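Local coordinates for substrate binding periplasmic protein (Ralstonia solanacearum, PDB 3LOP) that binds leucine in the cleft between its two lobes, probably as a periplasmic receptor for amino acid uptake, at residues Q127-M132 with L226-I231; I121-Q126 with A251-N256; K131-L136 with R163-H168; D151-E156 with G203-P208; E222-G227 with G247-L252. One frame throughout, in Å; residues are numbered along the deposited sequence.

Overall arrangement
The five contacts cluster round the second lobe of a type I periplasmic binding fold and the linkers that join it to the first. Helix 125-138 is the common element of interactions 1, 2 and 3. Interactions 1 and 5 share L226 and G227 on strand 224-227 and one water, with centres about 9 Å apart. Strand 249-252 serves interactions 2 and 5, and helix 152-166 serves 3 and 4. Interaction 2 spans interactions 1, 3 and 4 along the chain, and interaction 5 closes on its last segment. Contacts 1, 2 and 4 touch the bound leucine, whereas interaction 3, about 19 Å from interaction 4 between centres, lies farther from the cleft, toward the outer side of the lobe.

Interaction 1 (Q127-M132 with L226-I231); sequences QEIDKM and LGLSSI. With LEU (leucine), chain B.
E128 and S229 meet as a two-pronged pair: the carboxylate of the helix residue is turned so that each of its oxygens takes one donor from the serine. OE1 of E128 receives the backbone N of S229 at 2.8 Å on its syn lone pair, in a markedly bent bond of 131°. OE2 of E128 takes the hydroxyl OG of S229 at 2.7 Å, also from the syn side but 30° out of the carboxylate plane. The glutamate reaches this far because its chain runs extended beyond CG (chi2 -175°), and the double grip fixes the rotation of its end. OE1 of E128 is further met by a water at 2.8 Å. On the same side of the helix one turn later, the selenomethionine M132 passes L226 in the opposite direction, its CB 3.7 Å from CD1 of L226. Its chain then bends at the selenium, and CE of M132 comes to rest 3.3 Å from the carbonyl O of G227. Between helix and sheet, I129 is laid aslant to L228, with CG1 of I129 4.0 Å from CD2 of L228. S229 OG also has a weak bond from K122, a small polar chain that would be expected to favour the charged glutamate. The type I turn from L228 to I231 follows the strand directly, and it places CB of S230 3.8 Å from CB of the bound leucine. As in other alpha/beta binding domains, the loops after the C-terminal ends of the parallel strands line the ligand cleft.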
# COMPACT_ATOMS: atom_id res chain seq x y z
N GLN A 127 2.57 -12.75 1.75
CA GLN A 127 4.02 -12.85 1.71
C GLN A 127 4.60 -12.13 2.93
O GLN A 127 5.55 -12.62 3.55
CB GLN A 127 4.59 -12.24 0.43
CG GLN A 127 4.25 -12.99 -0.84
CD GLN A 127 4.94 -12.39 -2.05
OE1 GLN A 127 6.13 -12.61 -2.27
NE2 GLN A 127 4.19 -11.63 -2.84
N GLU A 128 4.04 -10.97 3.26
CA GLU A 128 4.49 -10.19 4.41
C GLU A 128 4.28 -10.99 5.69
O GLU A 128 5.18 -11.09 6.53
CB GLU A 128 3.69 -8.89 4.52
CG GLU A 128 3.94 -7.85 3.44
CD GLU A 128 3.19 -6.56 3.72
OE1 GLU A 128 3.34 -6.02 4.84
OE2 GLU A 128 2.45 -6.08 2.83
N ILE A 129 3.08 -11.55 5.84
CA ILE A 129 2.73 -12.32 7.02
C ILE A 129 3.61 -13.56 7.17
O ILE A 129 4.13 -13.84 8.25
CB ILE A 129 1.24 -12.71 6.99
CG1 ILE A 129 0.38 -11.45 7.11
CG2 ILE A 129 0.92 -13.68 8.12
CD1 ILE A 129 -1.11 -11.67 6.91
N ASP A 130 3.79 -14.30 6.08
CA ASP A 130 4.63 -15.49 6.13
C ASP A 130 6.03 -15.13 6.63
O ASP A 130 6.55 -15.76 7.56
CB ASP A 130 4.76 -16.14 4.75
CG ASP A 130 3.51 -16.87 4.32
OD1 ASP A 130 2.76 -17.34 5.21
OD2 ASP A 130 3.28 -17.00 3.10
N LYS A 131 6.63 -14.12 6.02
CA LYS A 131 7.97 -13.71 6.40
C LYS A 131 8.09 -13.24 7.85
O LYS A 131 8.97 -13.69 8.58
CB LYS A 131 8.47 -12.63 5.44
CG LYS A 131 9.98 -12.63 5.23
CD LYS A 131 10.38 -11.68 4.11
CE LYS A 131 11.87 -11.72 3.85
NZ LYS A 131 12.33 -13.08 3.44
N MSE A 132 7.20 -12.33 8.26
CA MSE A 132 7.25 -11.80 9.63
C MSE A 132 6.88 -12.81 10.71
O MSE A 132 7.55 -12.90 11.74
CB MSE A 132 6.32 -10.59 9.76
CG MSE A 132 6.83 -9.33 9.09
SE MSE A 132 5.69 -7.81 9.48
CE MSE A 132 4.43 -8.01 8.03
N LEU A 226 4.46 -5.48 15.25
CA LEU A 226 4.74 -5.65 13.83
C LEU A 226 3.42 -5.46 13.08
O LEU A 226 2.35 -5.58 13.67
CB LEU A 226 5.33 -7.03 13.54
CG LEU A 226 4.53 -8.29 13.90
CD1 LEU A 226 5.08 -9.47 13.11
CD2 LEU A 226 4.63 -8.55 15.40
N GLY A 227 3.50 -5.18 11.78
CA GLY A 227 2.28 -4.98 11.03
C GLY A 227 2.46 -4.94 9.52
O GLY A 227 3.58 -4.97 9.02
N LEU A 228 1.34 -4.88 8.82
CA LEU A 228 1.32 -4.85 7.36
C LEU A 228 1.83 -3.54 6.76
O LEU A 228 1.88 -2.51 7.44
CB LEU A 228 -0.11 -5.11 6.86
CG LEU A 228 -0.70 -6.49 7.14
CD1 LEU A 228 -2.16 -6.52 6.73
CD2 LEU A 228 0.10 -7.55 6.40
N SER A 229 2.17 -3.59 5.48
CA SER A 229 2.68 -2.42 4.75
C SER A 229 1.62 -1.34 4.57
O SER A 229 1.87 -0.30 3.96
CB SER A 229 3.24 -2.84 3.39
OG SER A 229 2.23 -3.41 2.58
N SER A 230 0.42 -1.61 5.09
CA SER A 230 -0.66 -0.64 5.04
C SER A 230 -0.36 0.42 6.10
O SER A 230 -1.01 1.46 6.16
CB SER A 230 -1.99 -1.33 5.34
OG SER A 230 -1.90 -2.10 6.53
N ILE A 231 0.63 0.13 6.93
CA ILE A 231 1.05 1.03 8.00
C ILE A 231 2.43 1.62 7.71
O ILE A 231 3.45 0.95 7.89
CB ILE A 231 1.10 0.28 9.34
CG1 ILE A 231 -0.27 -0.33 9.64
CG2 ILE A 231 1.53 1.23 10.45
CD1 ILE A 231 -0.25 -1.37 10.74
N LEU B . -5.23 -0.10 1.27
CA LEU B . -5.33 0.16 2.73
C LEU B . -4.17 1.02 3.19
O LEU B . -4.31 1.65 4.25
CB LEU B . -5.31 -1.17 3.48
CG LEU B . -6.31 -2.07 2.77
CD1 LEU B . -5.81 -3.44 2.70
CD2 LEU B . -7.61 -2.02 3.46
OXT LEU B . -3.14 1.05 2.47
O HOH W 1 4.91 -4.60 6.74

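Interaction 2 (I121-Q126 with A251-N256); sequences IKASYQ and ALVMPN. With LEU (leucine), chain B.
V253 pushes its two methyls against the linker at K122 and A123, and here the contact is tight. CG1 of V253 lies 3.8 Å from CB of A123, while CG2 reaches the other way to CB of K122 at 3.9 Å, so the branched valine straddles two successive residues. The lysine chain runs aslant to the valine and then departs, because its CG is held between its own N and carbonyl carbon (chi1 69°) and the rest is largely extended. Its NZ ends at the magnesium site and makes a weak hydrogen bond to S229 OG. The selenomethionine M254 folds back at chi2 (-73°), bringing CE to 3.7 Å from CB of K122. Its CE also comes 4.0 Å from CG2 of I121, two chains crossing at about a right angle. The loose side of the contact is polar. No direct hydrogen bond joins the segments; instead one water bridges the backbones, accepting from N of A123 at 3.0 Å and donating to O of V253 at 2.8 Å. The two segments lie where the chain crosses between the lobes, the region where hinge motion is known in this family. Farther along, Y125 belongs to the pocket of the bound leucine. Around the contact, E128 of helix 125-138 touches V253, V295 and E288 of helix 284-303 border I121 and K122, and L252 bonds through its backbone to E344 of strand 344-348.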
# COMPACT_ATOMS: atom_id res chain seq x y z
N ILE A 121 1.22 -4.55 -7.79
CA ILE A 121 2.66 -4.41 -7.94
C ILE A 121 3.41 -4.98 -6.74
O ILE A 121 4.19 -5.92 -6.87
CB ILE A 121 3.06 -2.93 -8.12
CG1 ILE A 121 2.53 -2.41 -9.46
CG2 ILE A 121 4.57 -2.77 -8.03
CD1 ILE A 121 2.78 -0.92 -9.69
N LYS A 122 3.16 -4.43 -5.56
CA LYS A 122 3.87 -4.87 -4.37
C LYS A 122 3.58 -6.29 -3.91
O LYS A 122 2.50 -6.85 -4.16
CB LYS A 122 3.61 -3.89 -3.22
CG LYS A 122 2.20 -3.89 -2.67
CD LYS A 122 1.93 -2.57 -1.95
CE LYS A 122 0.60 -2.57 -1.22
NZ LYS A 122 0.70 -3.21 0.12
N ALA A 123 4.57 -6.89 -3.24
CA ALA A 123 4.44 -8.23 -2.70
C ALA A 123 3.18 -8.21 -1.83
O ALA A 123 2.87 -7.19 -1.21
CB ALA A 123 5.67 -8.58 -1.86
N SER A 124 2.48 -9.34 -1.79
CA SER A 124 1.21 -9.47 -1.07
C SER A 124 1.27 -9.50 0.46
O SER A 124 2.32 -9.69 1.06
CB SER A 124 0.50 -10.73 -1.53
OG SER A 124 1.13 -11.88 -0.97
N TYR A 125 0.10 -9.32 1.08
CA TYR A 125 -0.01 -9.37 2.53
C TYR A 125 0.39 -10.75 3.03
O TYR A 125 1.02 -10.87 4.09
CB TYR A 125 -1.44 -9.08 3.00
CG TYR A 125 -1.89 -7.65 2.87
CD1 TYR A 125 -0.99 -6.60 2.90
CD2 TYR A 125 -3.25 -7.35 2.76
CE1 TYR A 125 -1.42 -5.27 2.85
CE2 TYR A 125 -3.70 -6.04 2.70
CZ TYR A 125 -2.78 -5.01 2.75
OH TYR A 125 -3.20 -3.70 2.68
N GLN A 126 0.02 -11.79 2.29
CA GLN A 126 0.37 -13.14 2.71
C GLN A 126 1.88 -13.33 2.72
O GLN A 126 2.42 -13.99 3.61
CB GLN A 126 -0.28 -14.18 1.78
CG GLN A 126 -0.18 -15.61 2.31
CD GLN A 126 -0.83 -15.78 3.68
OE1 GLN A 126 -2.01 -15.49 3.86
NE2 GLN A 126 -0.05 -16.26 4.65
N ALA A 251 7.63 -5.44 6.95
CA ALA A 251 8.11 -6.09 5.75
C ALA A 251 8.21 -5.02 4.68
O ALA A 251 7.23 -4.32 4.39
CB ALA A 251 7.15 -7.19 5.31
N LEU A 252 9.39 -4.86 4.10
CA LEU A 252 9.62 -3.87 3.06
C LEU A 252 9.18 -4.45 1.72
O LEU A 252 9.66 -5.51 1.31
CB LEU A 252 11.11 -3.52 2.99
CG LEU A 252 11.75 -2.93 4.25
CD1 LEU A 252 13.27 -3.01 4.16
CD2 LEU A 252 11.30 -1.50 4.41
N VAL A 253 8.26 -3.77 1.04
CA VAL A 253 7.78 -4.22 -0.27
C VAL A 253 7.97 -3.12 -1.32
O VAL A 253 7.58 -3.26 -2.47
CB VAL A 253 6.29 -4.63 -0.21
CG1 VAL A 253 6.11 -5.80 0.74
CG2 VAL A 253 5.42 -3.46 0.21
N MSE A 254 8.60 -2.03 -0.88
CA MSE A 254 8.89 -0.89 -1.73
C MSE A 254 10.29 -0.38 -1.40
O MSE A 254 10.84 -0.71 -0.34
CB MSE A 254 7.90 0.25 -1.45
CG MSE A 254 6.54 0.12 -2.11
SE MSE A 254 6.63 0.44 -4.00
CE MSE A 254 5.56 -1.05 -4.60
N PRO A 255 10.90 0.41 -2.30
CA PRO A 255 12.23 0.94 -2.02
C PRO A 255 12.13 1.72 -0.70
O PRO A 255 11.16 2.44 -0.47
CB PRO A 255 12.49 1.85 -3.21
CG PRO A 255 11.80 1.12 -4.33
CD PRO A 255 10.50 0.70 -3.69
N ASN A 256 13.13 1.55 0.17
CA ASN A 256 13.14 2.20 1.48
C ASN A 256 13.55 3.67 1.44
O ASN A 256 14.67 3.99 1.07
CB ASN A 256 14.09 1.41 2.39
CG ASN A 256 14.16 1.97 3.80
OD1 ASN A 256 13.43 2.88 4.17
ND2 ASN A 256 15.07 1.41 4.60
N LEU B . -5.23 -0.10 1.27
CA LEU B . -5.33 0.16 2.73
C LEU B . -4.17 1.02 3.19
O LEU B . -4.31 1.65 4.25
CB LEU B . -5.31 -1.17 3.48
CG LEU B . -6.31 -2.07 2.77
CD1 LEU B . -5.81 -3.44 2.70
CD2 LEU B . -7.61 -2.02 3.46
OXT LEU B . -3.14 1.05 2.47
O HOH W 2 7.35 -5.74 -3.73

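Interaction 3 (K131-L136 with R163-H168); sequences KMITAL and RTLKAH
I133 and T134 of helix 125-138 meet T164 and L165 near the end of helix 152-166 and H168 just beyond it, two helices packed side by side in the alpha/beta second lobe of the binding fold. Along the segment, I133 comes first and carries the apolar core of the contact. Its CG2, set anti to the backbone N, enters between two residues of the other helix: it lies 3.6 Å from CG2 of T164 and equally 3.6 Å from CD2 of L165. The leucine comes across it at about a right angle, the threonine at a slant, so a single methyl is clasped from two directions. I133 also touches F201, which ties this helix pair to strand 199-203. Next comes T134, at the partly exposed margin. Its OG1 is bonded back to the carbonyl of D130, one turn earlier, and across the contact it merely abuts CG2 of T164 at 3.8 Å. D130 also supplies the polar link across: its OD1 is hydrogen-bonded to OG1 of T164. Beside T134, CE1 of H168 stands 3.9 Å from OG1 of T134. The imidazole is steadied by the last turn of the preceding helix: ND1 of H168 donates to the carbonyl O of T164 at 3.1 Å, in a bent bond of 139° with the acceptor 26° out of the ring plane.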
# COMPACT_ATOMS: atom_id res chain seq x y z
N LYS A 131 6.63 -14.12 6.02
CA LYS A 131 7.97 -13.71 6.40
C LYS A 131 8.09 -13.24 7.85
O LYS A 131 8.97 -13.69 8.58
CB LYS A 131 8.47 -12.63 5.44
CG LYS A 131 9.98 -12.63 5.23
CD LYS A 131 10.38 -11.68 4.11
CE LYS A 131 11.87 -11.72 3.85
NZ LYS A 131 12.33 -13.08 3.44
N MSE A 132 7.20 -12.33 8.26
CA MSE A 132 7.25 -11.80 9.63
C MSE A 132 6.88 -12.81 10.71
O MSE A 132 7.55 -12.90 11.74
CB MSE A 132 6.32 -10.59 9.76
CG MSE A 132 6.83 -9.33 9.09
SE MSE A 132 5.69 -7.81 9.48
CE MSE A 132 4.43 -8.01 8.03
N ILE A 133 5.81 -13.56 10.49
CA ILE A 133 5.38 -14.54 11.48
C ILE A 133 6.38 -15.68 11.60
O ILE A 133 6.70 -16.11 12.71
CB ILE A 133 3.97 -15.09 11.14
CG1 ILE A 133 2.95 -13.95 11.17
CG2 ILE A 133 3.57 -16.17 12.14
CD1 ILE A 133 2.83 -13.26 12.52
N THR A 134 6.90 -16.15 10.48
CA THR A 134 7.87 -17.24 10.52
C THR A 134 9.12 -16.79 11.27
O THR A 134 9.75 -17.58 11.98
CB THR A 134 8.25 -17.71 9.10
OG1 THR A 134 7.09 -18.24 8.46
CG2 THR A 134 9.32 -18.79 9.17
N ALA A 135 9.48 -15.52 11.12
CA ALA A 135 10.65 -14.98 11.81
C ALA A 135 10.41 -15.04 13.32
O ALA A 135 11.31 -15.39 14.08
CB ALA A 135 10.91 -13.55 11.37
N LEU A 136 9.20 -14.69 13.74
CA LEU A 136 8.85 -14.71 15.17
C LEU A 136 8.91 -16.13 15.72
O LEU A 136 9.50 -16.38 16.77
CB LEU A 136 7.44 -14.15 15.39
CG LEU A 136 7.21 -12.64 15.25
CD1 LEU A 136 5.72 -12.36 15.35
CD2 LEU A 136 7.95 -11.89 16.34
N ARG A 163 -3.02 -19.16 9.06
CA ARG A 163 -2.45 -20.11 8.11
C ARG A 163 -0.97 -20.35 8.39
O ARG A 163 -0.52 -21.50 8.45
CB ARG A 163 -2.63 -19.60 6.68
CG ARG A 163 -2.11 -20.55 5.61
CD ARG A 163 -2.40 -20.00 4.22
NE ARG A 163 -3.82 -19.75 4.04
CZ ARG A 163 -4.35 -19.15 2.97
NH1 ARG A 163 -3.57 -18.73 1.99
NH2 ARG A 163 -5.66 -18.97 2.90
N THR A 164 -0.22 -19.27 8.57
CA THR A 164 1.21 -19.38 8.84
C THR A 164 1.45 -20.09 10.17
O THR A 164 2.30 -20.97 10.26
CB THR A 164 1.88 -17.99 8.86
OG1 THR A 164 1.63 -17.32 7.62
CG2 THR A 164 3.39 -18.12 9.06
N LEU A 165 0.70 -19.72 11.19
CA LEU A 165 0.88 -20.34 12.50
C LEU A 165 0.52 -21.82 12.48
O LEU A 165 1.17 -22.63 13.15
CB LEU A 165 0.05 -19.61 13.56
CG LEU A 165 0.57 -18.22 13.94
CD1 LEU A 165 -0.35 -17.59 14.98
CD2 LEU A 165 1.99 -18.33 14.49
N LYS A 166 -0.50 -22.19 11.71
CA LYS A 166 -0.92 -23.58 11.62
C LYS A 166 0.22 -24.44 11.07
O LYS A 166 0.37 -25.60 11.46
CB LYS A 166 -2.14 -23.71 10.71
CG LYS A 166 -2.69 -25.13 10.61
CD LYS A 166 -3.89 -25.19 9.68
CE LYS A 166 -4.43 -26.61 9.56
NZ LYS A 166 -4.89 -27.15 10.87
N ALA A 167 1.01 -23.86 10.18
CA ALA A 167 2.14 -24.57 9.58
C ALA A 167 3.18 -24.90 10.64
O ALA A 167 4.07 -25.73 10.41
CB ALA A 167 2.77 -23.72 8.48
N HIS A 168 3.07 -24.26 11.80
CA HIS A 168 4.01 -24.50 12.89
C HIS A 168 3.29 -25.02 14.13
O HIS A 168 3.80 -24.91 15.25
CB HIS A 168 4.76 -23.21 13.22
CG HIS A 168 5.58 -22.69 12.08
ND1 HIS A 168 5.16 -21.68 11.25
CD2 HIS A 168 6.79 -23.08 11.61
CE1 HIS A 168 6.07 -21.47 10.32
NE2 HIS A 168 7.07 -22.30 10.52

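Interaction 4 (D151-E156 with G203-P208); sequences DALGKE and GATAEP. With LEU (leucine), chain B.
L153 stands over the faces of two successive peptide groups, those that follow G203 and A204, where strand 199-203 runs out towards the cleft of the type I periplasmic binding fold. CD2 of L153 sits almost squarely above the A204 group, 3.9 Å from its carbonyl carbon C. One residue back, CG of L153 is placed in the same way above the carbonyl O of G203, 4.0 Å away. Because neither G203 nor G154 has a side chain, the helix and the strand end come close, with CA of G154 5.7 Å from CA of G203. The leucine side chain continues to T205, whose CG2 touches CD2 of L153 at 3.9 Å. With CG anti to the backbone N (chi1 169°) L153 can lie along the strand end and still face the ligand: CD2 of L153 is 3.7 Å from CD2 of the bound leucine. CB of L153 meets that same ligand CD2, also at 3.7 Å, so the protein side chain borders the branched end of the ligand. T205 serves the other end, where CG2 of T205 lies 3.6 Å from O of the bound leucine, a carboxylate oxygen. One apolar residue thus both packs on the strand and walls the side-chain pocket, a plain example of how a first helical turn shapes a binding cleft. That turn is capped by D151, which is itself steadied by a salt bridge to R180: N of L153 donates to OD1 of D151 at 2.9 Å, from above the carboxylate plane, 62° out of it.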
# COMPACT_ATOMS: atom_id res chain seq x y z
N ASP A 151 -13.43 -5.78 8.72
CA ASP A 151 -13.84 -5.85 7.32
C ASP A 151 -12.86 -6.74 6.56
O ASP A 151 -12.10 -7.50 7.17
CB ASP A 151 -13.90 -4.44 6.70
CG ASP A 151 -12.54 -3.91 6.28
OD1 ASP A 151 -11.51 -4.39 6.80
OD2 ASP A 151 -12.52 -2.98 5.44
N ALA A 152 -12.86 -6.66 5.23
CA ALA A 152 -11.98 -7.49 4.41
C ALA A 152 -10.50 -7.44 4.79
O ALA A 152 -9.81 -8.46 4.73
CB ALA A 152 -12.16 -7.13 2.94
N LEU A 153 -10.00 -6.27 5.17
CA LEU A 153 -8.59 -6.16 5.55
C LEU A 153 -8.29 -7.03 6.76
O LEU A 153 -7.30 -7.77 6.76
CB LEU A 153 -8.23 -4.70 5.88
CG LEU A 153 -6.85 -4.52 6.54
CD1 LEU A 153 -5.76 -5.05 5.62
CD2 LEU A 153 -6.62 -3.06 6.87
N GLY A 154 -9.13 -6.94 7.78
CA GLY A 154 -8.93 -7.74 8.98
C GLY A 154 -9.03 -9.23 8.71
O GLY A 154 -8.29 -10.02 9.29
N LYS A 155 -9.95 -9.60 7.83
CA LYS A 155 -10.13 -11.00 7.46
C LYS A 155 -8.85 -11.53 6.82
O LYS A 155 -8.43 -12.66 7.10
CB LYS A 155 -11.30 -11.14 6.49
CG LYS A 155 -11.52 -12.54 5.97
CD LYS A 155 -12.65 -12.57 4.95
CE LYS A 155 -12.34 -11.65 3.77
NZ LYS A 155 -13.48 -11.56 2.81
N GLU A 156 -8.25 -10.73 5.95
CA GLU A 156 -7.00 -11.12 5.29
C GLU A 156 -5.91 -11.36 6.34
O GLU A 156 -5.17 -12.34 6.27
CB GLU A 156 -6.53 -10.01 4.34
CG GLU A 156 -7.31 -9.89 3.05
CD GLU A 156 -7.03 -11.01 2.08
OE1 GLU A 156 -5.84 -11.22 1.74
OE2 GLU A 156 -7.99 -11.69 1.65
N GLY A 203 -3.08 -5.79 11.76
CA GLY A 203 -3.72 -5.92 10.46
C GLY A 203 -4.67 -4.75 10.41
O GLY A 203 -5.90 -4.91 10.45
N ALA A 204 -4.10 -3.55 10.33
CA ALA A 204 -4.87 -2.32 10.35
C ALA A 204 -4.31 -1.24 9.45
O ALA A 204 -3.28 -1.41 8.80
CB ALA A 204 -4.92 -1.80 11.78
N THR A 205 -5.03 -0.12 9.41
CA THR A 205 -4.62 1.03 8.62
C THR A 205 -3.81 1.96 9.52
O THR A 205 -3.73 1.77 10.73
CB THR A 205 -5.84 1.76 8.04
OG1 THR A 205 -6.77 2.05 9.09
CG2 THR A 205 -6.52 0.88 6.99
N ALA A 206 -3.21 2.98 8.91
CA ALA A 206 -2.35 3.92 9.62
C ALA A 206 -2.84 4.54 10.92
O ALA A 206 -2.18 4.39 11.96
CB ALA A 206 -1.93 5.03 8.66
N GLU A 207 -3.98 5.22 10.89
CA GLU A 207 -4.48 5.89 12.09
C GLU A 207 -4.80 4.95 13.26
O GLU A 207 -4.34 5.17 14.37
CB GLU A 207 -5.69 6.76 11.76
CG GLU A 207 -6.17 7.59 12.95
CD GLU A 207 -7.22 8.61 12.58
OE1 GLU A 207 -8.27 8.22 12.03
OE2 GLU A 207 -7.00 9.81 12.85
N PRO A 208 -5.61 3.90 13.02
CA PRO A 208 -5.90 3.01 14.15
C PRO A 208 -4.63 2.33 14.66
O PRO A 208 -4.48 2.10 15.86
CB PRO A 208 -6.92 2.03 13.57
CG PRO A 208 -6.67 2.08 12.09
CD PRO A 208 -6.42 3.54 11.84
N LEU B . -5.23 -0.10 1.27
CA LEU B . -5.33 0.16 2.73
C LEU B . -4.17 1.02 3.19
O LEU B . -4.31 1.65 4.25
CB LEU B . -5.31 -1.17 3.48
CG LEU B . -6.31 -2.07 2.77
CD1 LEU B . -5.81 -3.44 2.70
CD2 LEU B . -7.61 -2.02 3.46
OXT LEU B . -3.14 1.05 2.47

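Interaction 5 (E222-G227 with G247-L252); sequences EAQLLG and GYSLAL
Y248 lies along the backbone of L225 to G227. From CB the ring swings anti to the backbone N (chi1 175°). CD1 comes first, with CB of L225 at the ring edge, in plane, 4.0 Å from it. CE1 of Y248 then passes 3.5 Å from the carbonyl carbon C of L226, and CZ moves on to N of G227 at 3.6 Å. At the tip, OH of Y248 lies 3.2 Å from CA of G227, close because the glycine has no side chain there. The backbones themselves are joined through S249: its N donates to O of L225 at 2.9 Å, nearly straight at 174°, while the return bond from N of G227 to O of S249 is weak. Q224 seals the other end, its NE2 donating to O of G247 at 2.9 Å from above the carbonyl plane. Beyond the bridge, A251 N donates to a water that meets G227 O. The strands run roughly parallel, 26° apart, and a single bridge, L226 with S249, joins edge strand 224-227 of the parallel sheet to strand 249-252, the edge of the antiparallel sheet with strand 344-348, linking the two sheets.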
# COMPACT_ATOMS: atom_id res chain seq x y z
N GLU A 222 4.00 -4.52 26.61
CA GLU A 222 5.38 -4.79 26.25
C GLU A 222 5.61 -5.70 25.05
O GLU A 222 6.75 -5.98 24.69
CB GLU A 222 6.12 -5.39 27.46
CG GLU A 222 6.27 -4.45 28.64
CD GLU A 222 7.01 -3.18 28.28
OE1 GLU A 222 7.88 -3.22 27.38
OE2 GLU A 222 6.74 -2.13 28.91
N ALA A 223 4.54 -6.17 24.42
CA ALA A 223 4.68 -7.06 23.27
C ALA A 223 5.46 -6.44 22.11
O ALA A 223 5.45 -5.23 21.91
CB ALA A 223 3.31 -7.51 22.78
N GLN A 224 6.16 -7.30 21.36
CA GLN A 224 6.89 -6.86 20.17
C GLN A 224 5.79 -6.49 19.18
O GLN A 224 4.81 -7.22 19.04
CB GLN A 224 7.72 -8.02 19.62
CG GLN A 224 8.24 -7.81 18.20
CD GLN A 224 9.24 -6.69 18.10
OE1 GLN A 224 10.22 -6.66 18.85
NE2 GLN A 224 9.01 -5.76 17.18
N LEU A 225 5.94 -5.37 18.50
CA LEU A 225 4.93 -4.93 17.55
C LEU A 225 5.39 -5.09 16.11
O LEU A 225 6.56 -4.88 15.79
CB LEU A 225 4.55 -3.47 17.82
CG LEU A 225 4.02 -3.20 19.23
CD1 LEU A 225 3.97 -1.70 19.48
CD2 LEU A 225 2.64 -3.83 19.40
N LEU A 226 4.46 -5.48 15.25
CA LEU A 226 4.74 -5.65 13.83
C LEU A 226 3.42 -5.46 13.08
O LEU A 226 2.35 -5.58 13.67
CB LEU A 226 5.33 -7.03 13.54
CG LEU A 226 4.53 -8.29 13.90
CD1 LEU A 226 5.08 -9.47 13.11
CD2 LEU A 226 4.63 -8.55 15.40
N GLY A 227 3.50 -5.18 11.78
CA GLY A 227 2.28 -4.98 11.03
C GLY A 227 2.46 -4.94 9.52
O GLY A 227 3.58 -4.97 9.02
N GLY A 247 11.59 -0.16 17.49
CA GLY A 247 11.60 -1.61 17.57
C GLY A 247 10.55 -2.28 16.71
O GLY A 247 10.61 -3.49 16.48
N TYR A 248 9.58 -1.50 16.24
CA TYR A 248 8.51 -2.00 15.39
C TYR A 248 9.07 -2.75 14.18
O TYR A 248 9.97 -2.25 13.50
CB TYR A 248 7.64 -0.82 14.91
CG TYR A 248 6.55 -1.17 13.92
CD1 TYR A 248 5.37 -1.78 14.34
CD2 TYR A 248 6.70 -0.88 12.57
CE1 TYR A 248 4.36 -2.09 13.43
CE2 TYR A 248 5.70 -1.19 11.65
CZ TYR A 248 4.53 -1.79 12.09
OH TYR A 248 3.53 -2.07 11.18
N SER A 249 8.54 -3.94 13.92
CA SER A 249 8.97 -4.77 12.80
C SER A 249 8.02 -4.66 11.61
O SER A 249 6.81 -4.52 11.78
CB SER A 249 9.07 -6.24 13.23
OG SER A 249 10.15 -6.45 14.11
N LEU A 250 8.58 -4.74 10.41
CA LEU A 250 7.77 -4.63 9.21
C LEU A 250 8.38 -5.39 8.05
O LEU A 250 9.49 -5.92 8.14
CB LEU A 250 7.62 -3.16 8.81
CG LEU A 250 8.93 -2.45 8.48
CD1 LEU A 250 8.75 -1.55 7.26
CD2 LEU A 250 9.40 -1.65 9.69
N ALA A 251 7.63 -5.44 6.95
CA ALA A 251 8.11 -6.09 5.75
C ALA A 251 8.21 -5.02 4.68
O ALA A 251 7.23 -4.32 4.39
CB ALA A 251 7.15 -7.19 5.31
N LEU A 252 9.39 -4.86 4.10
CA LEU A 252 9.62 -3.87 3.06
C LEU A 252 9.18 -4.45 1.72
O LEU A 252 9.66 -5.51 1.31
CB LEU A 252 11.11 -3.52 2.99
CG LEU A 252 11.75 -2.93 4.25
CD1 LEU A 252 13.27 -3.01 4.16
CD2 LEU A 252 11.30 -1.50 4.41
O HOH W 3 10.74 -4.17 19.88
O HOH W 1 4.91 -4.60 6.74